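PDB 4A9V: PHOX from Pseudomonas fluorescens, which hydrolyses phosphate monoesters as an alkaline phosphatase of the PhoX family, a beta-propeller enzyme whose cofactor combines iron and calcium. Local coordinates for residues A[54-57]-A[58-61]; A[103-106]-A[107-111]. All coordinates share one frame; numbering follows the deposited sequence.

Contact 1: residues A[54-57]-A[58-61]; sequences NGTA and AAQE
Thr-56 bends its hydroxyl over the first turn of the short helix 57-60 and takes the backbone N-H of Ala-59: OG1 lies 3.0 Å from Ala-59 N, with an N-H...O angle of 158°. The hydroxyl is set there by the first torsion (chi1 65°), which tucks OG1 in between the residue's own N and C, while CG2 stands anti to that carbon. The same oxygen rests against the methyl of Ala-59, OG1 to CB 3.4 Å, and more loosely against that of Ala-58. This is the classic threonine N-cap, in which a side-chain oxygen accepts an N-H at the helix start, where no preceding turn supplies a carbonyl in the usual i to i+4 way. Regular helix bonding follows at once: Gln-60 N donates to Thr-56 O at 3.0 Å, and Glu-61 N to Ala-57 O, also at 3.0 Å. Glu-61 lays the start of its side chain beside that second carbonyl, CG being 3.4 Å from Ala-57 O, then runs out extended to a salt bridge with Arg-111. Gln-60 turns the other way. With CG anti to its backbone N (chi1 -179°) and a bend at chi2, its amide leaves the cap altogether and is held in the interior, OE1 accepting from Trp-38 NE1 and NE2 donating to the carbonyl of Phe-64.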
loop_
_atom_site.group_PDB
_atom_site.type_symbol
_atom_site.label_atom_id
_atom_site.label_comp_id
_atom_site.label_asym_id
_atom_site.label_seq_id
_atom_site.Cartn_x
_atom_site.Cartn_y
_atom_site.Cartn_z
ATOM N N ASN A 54 -5.767 7.286 -27.239
ATOM C CA ASN A 54 -7.123 7.596 -27.668
ATOM C C ASN A 54 -8.178 6.631 -27.130
ATOM O O ASN A 54 -9.365 6.821 -27.393
ATOM C CB ASN A 54 -7.209 7.649 -29.199
ATOM C CG ASN A 54 -6.533 8.873 -29.779
ATOM O OD1 ASN A 54 -5.521 8.770 -30.473
ATOM N ND2 ASN A 54 -7.045 10.036 -29.437
ATOM N N GLY A 55 -7.780 5.687 -26.282
ATOM C CA GLY A 55 -8.760 4.830 -25.629
ATOM C C GLY A 55 -9.759 5.645 -24.821
ATOM O O GLY A 55 -9.419 6.680 -24.248
ATOM N N THR A 56 -10.999 5.183 -24.773
ATOM C CA THR A 56 -12.052 5.909 -24.077
ATOM C C THR A 56 -12.075 5.607 -22.575
ATOM O O THR A 56 -11.550 4.592 -22.117
ATOM C CB THR A 56 -13.429 5.583 -24.668
ATOM O OG1 THR A 56 -13.715 4.203 -24.425
ATOM C CG2 THR A 56 -13.460 5.865 -26.168
ATOM N N ALA A 57 -12.801 6.435 -21.834
ATOM C CA ALA A 57 -13.087 6.155 -20.433
ATOM C C ALA A 57 -13.829 4.837 -20.276
ATOM O O ALA A 57 -13.498 4.035 -19.404
ATOM C CB ALA A 57 -13.893 7.284 -19.821
ATOM N N ALA A 58 -14.831 4.611 -21.119
ATOM C CA ALA A 58 -15.610 3.383 -21.032
ATOM C C ALA A 58 -14.740 2.148 -21.255
ATOM O O ALA A 58 -14.914 1.132 -20.589
ATOM C CB ALA A 58 -16.756 3.411 -22.032
ATOM N N ALA A 59 -13.789 2.242 -22.179
ATOM C CA ALA A 59 -12.842 1.154 -22.376
ATOM C C ALA A 59 -11.968 0.945 -21.145
ATOM O O ALA A 59 -11.732 -0.181 -20.733
ATOM C CB ALA A 59 -11.979 1.407 -23.601
ATOM N N GLN A 60 -11.495 2.030 -20.544
ATOM C CA GLN A 60 -10.612 1.904 -19.395
ATOM C C GLN A 60 -11.341 1.273 -18.204
ATOM O O GLN A 60 -10.722 0.556 -17.417
ATOM C CB GLN A 60 -10.012 3.257 -19.013
ATOM C CG GLN A 60 -9.052 3.199 -17.830
ATOM C CD GLN A 60 -7.814 2.365 -18.097
ATOM O OE1 GLN A 60 -6.886 2.795 -18.774
ATOM N NE2 GLN A 60 -7.797 1.161 -17.555
ATOM N N GLU A 61 -12.663 1.446 -18.145
ATOM C CA GLU A 61 -13.467 0.818 -17.097
ATOM C C GLU A 61 -13.545 -0.699 -17.216
ATOM O O GLU A 61 -13.958 -1.357 -16.263
ATOM C CB GLU A 61 -14.877 1.421 -17.060
ATOM C CG GLU A 61 -14.875 2.862 -16.560
ATOM C CD GLU A 61 -16.212 3.579 -16.676
ATOM O OE1 GLU A 61 -17.121 3.098 -17.381
ATOM O OE2 GLU A 61 -16.290 4.739 -16.217
#

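Contact 2: residues A[103-106]-A[107-111]; sequences MPQS and AEDVR
Asp-109 reaches back from the first turn of helix 107-115 to the loop before it, where its OD2 accepts the backbone N-H of Gln-105, one residue before the N-cap, at 2.9 Å. The donor comes to the anti side of the carboxylate, 24° out of its plane. Ser-106 OG in turn accepts from Asp-109 N, also at 2.9 Å, its chi1 of 66° swinging the hydroxyl over the helix start. Ser-106 is thus the N-cap, and Val-110 N donates to Ser-106 O at 3.1 Å as the first full helical bond. Apolar contact lies beside these bonds: Pro-104 CB touches Val-110 CG2 at 3.8 Å and sits equally near Asp-109 CB. Two waters form the next layer, one donating to both Gln-105 OE1 and Asp-109 OD2, the other joining Ser-106 OG to Asp-109 OD1. His-100 NE2 also bonds OD2, giving that oxygen three partners that together fix the carboxylate's rotation. An asparagine in its place carries no charge and, with its NH2 where OD2 is, would probably leave the Gln-105 N-H, His-100 and the first water without their acceptor. Within the helix, Glu-108 OE2 meets Arg-111 NH1 in a salt bridge of 3.1 Å through its syn lone pair, nearly in the guanidinium plane.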
loop_
_atom_site.group_PDB
_atom_site.type_symbol
_atom_site.label_atom_id
_atom_site.label_comp_id
_atom_site.label_asym_id
_atom_site.label_seq_id
_atom_site.Cartn_x
_atom_site.Cartn_y
_atom_site.Cartn_z
ATOM N N MET A 103 -3.135 17.801 -18.416
ATOM C CA MET A 103 -4.237 17.772 -17.460
ATOM C C MET A 103 -5.544 17.381 -18.134
ATOM O O MET A 103 -5.763 17.692 -19.295
ATOM C CB MET A 103 -4.396 19.143 -16.808
ATOM C CG MET A 103 -3.208 19.533 -15.944
ATOM S SD MET A 103 -3.055 18.445 -14.518
ATOM C CE MET A 103 -1.473 18.966 -13.857
ATOM N N PRO A 104 -6.490 16.846 -17.354
ATOM C CA PRO A 104 -7.808 16.555 -17.900
ATOM C C PRO A 104 -8.447 17.799 -18.519
ATOM O O PRO A 104 -8.341 18.892 -17.958
ATOM C CB PRO A 104 -8.596 16.092 -16.671
ATOM C CG PRO A 104 -7.559 15.503 -15.767
ATOM C CD PRO A 104 -6.339 16.358 -15.972
ATOM N N GLN A 105 -9.117 17.619 -19.655
ATOM C CA GLN A 105 -9.703 18.731 -20.401
ATOM C C GLN A 105 -11.222 18.712 -20.401
ATOM O O GLN A 105 -11.850 19.528 -21.069
ATOM C CB GLN A 105 -9.213 18.708 -21.844
ATOM C CG GLN A 105 -7.719 18.889 -21.958
ATOM C CD GLN A 105 -7.227 18.905 -23.390
ATOM O OE1 GLN A 105 -7.959 18.582 -24.329
ATOM N NE2 GLN A 105 -5.949 19.176 -23.548
ATOM N N SER A 106 -11.805 17.670 -19.826
ATOM C CA SER A 106 -13.234 17.443 -19.960
ATOM C C SER A 106 -13.706 16.517 -18.856
ATOM O O SER A 106 -12.904 15.814 -18.237
ATOM C CB SER A 106 -13.534 16.798 -21.308
ATOM O OG SER A 106 -12.984 15.496 -21.369
ATOM N N ALA A 107 -15.023 16.416 -18.722
ATOM C CA ALA A 107 -15.637 15.401 -17.879
ATOM C C ALA A 107 -15.231 13.988 -18.289
ATOM O O ALA A 107 -14.953 13.152 -17.433
ATOM C CB ALA A 107 -17.151 15.540 -17.903
ATOM N N GLU A 108 -15.157 13.734 -19.590
ATOM C CA GLU A 108 -14.741 12.422 -20.067
ATOM C C GLU A 108 -13.297 12.112 -19.688
ATOM O O GLU A 108 -12.995 10.996 -19.270
ATOM C CB GLU A 108 -14.957 12.289 -21.576
ATOM C CG GLU A 108 -16.336 11.752 -21.946
ATOM C CD GLU A 108 -16.555 10.314 -21.488
ATOM O OE1 GLU A 108 -15.768 9.435 -21.900
ATOM O OE2 GLU A 108 -17.573 10.037 -20.802
ATOM N N ASP A 109 -12.415 13.110 -19.740
ATOM C CA ASP A 109 -11.034 12.884 -19.292
ATOM C C ASP A 109 -10.991 12.517 -17.804
ATOM O O ASP A 109 -10.207 11.661 -17.390
ATOM C CB ASP A 109 -10.152 14.114 -19.524
ATOM C CG ASP A 109 -9.641 14.243 -20.955
ATOM O OD1 ASP A 109 -9.989 13.410 -21.824
ATOM O OD2 ASP A 109 -8.913 15.233 -21.205
ATOM N N VAL A 110 -11.798 13.190 -16.989
ATOM C CA VAL A 110 -11.828 12.895 -15.552
ATOM C C VAL A 110 -12.404 11.503 -15.270
ATOM O O VAL A 110 -11.830 10.729 -14.502
ATOM C CB VAL A 110 -12.621 13.968 -14.784
ATOM C CG1 VAL A 110 -12.826 13.539 -13.338
ATOM C CG2 VAL A 110 -11.892 15.302 -14.853
ATOM N N ARG A 111 -13.466 11.144 -15.985
ATOM C CA ARG A 111 -13.991 9.784 -15.913
ATOM C C ARG A 111 -12.930 8.748 -16.281
ATOM O O ARG A 111 -12.813 7.699 -15.646
ATOM C CB ARG A 111 -15.187 9.653 -16.846
ATOM C CG ARG A 111 -15.844 8.290 -16.802
ATOM C CD ARG A 111 -16.879 8.156 -17.896
ATOM N NE ARG A 111 -17.286 6.767 -18.051
ATOM C CZ ARG A 111 -18.086 6.332 -19.015
ATOM N NH1 ARG A 111 -18.542 7.172 -19.933
ATOM N NH2 ARG A 111 -18.425 5.052 -19.069
HETATM O O HOH W 1 -9.564 15.871 -23.887
HETATM O O HOH W 2 -12.005 15.023 -23.775
#

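How the contacts relate
Contacts 1 and 2 come in series along the chain, with the strand pair 68-76 and 82-89 and helix 94-97 between them, yet their centres are only 12 Å apart and the two capped helices touch. Arg-111 of contact 2 makes the main bridge: its NH2 forms a salt bridge with Glu-61 OE1 of contact 1 at 2.9 Å, and its CD packs against Ala-57 CB at 3.7 Å. Glu-108 OE1 approaches the same methyl, at 3.5 Å from Ala-57 CB. Gly-55 O adds a hydrogen bond to Lys-112. The centres of contacts 1 and 2 lie about 25 and 26 Å from the centre of the chain, away from the iron-calcium site.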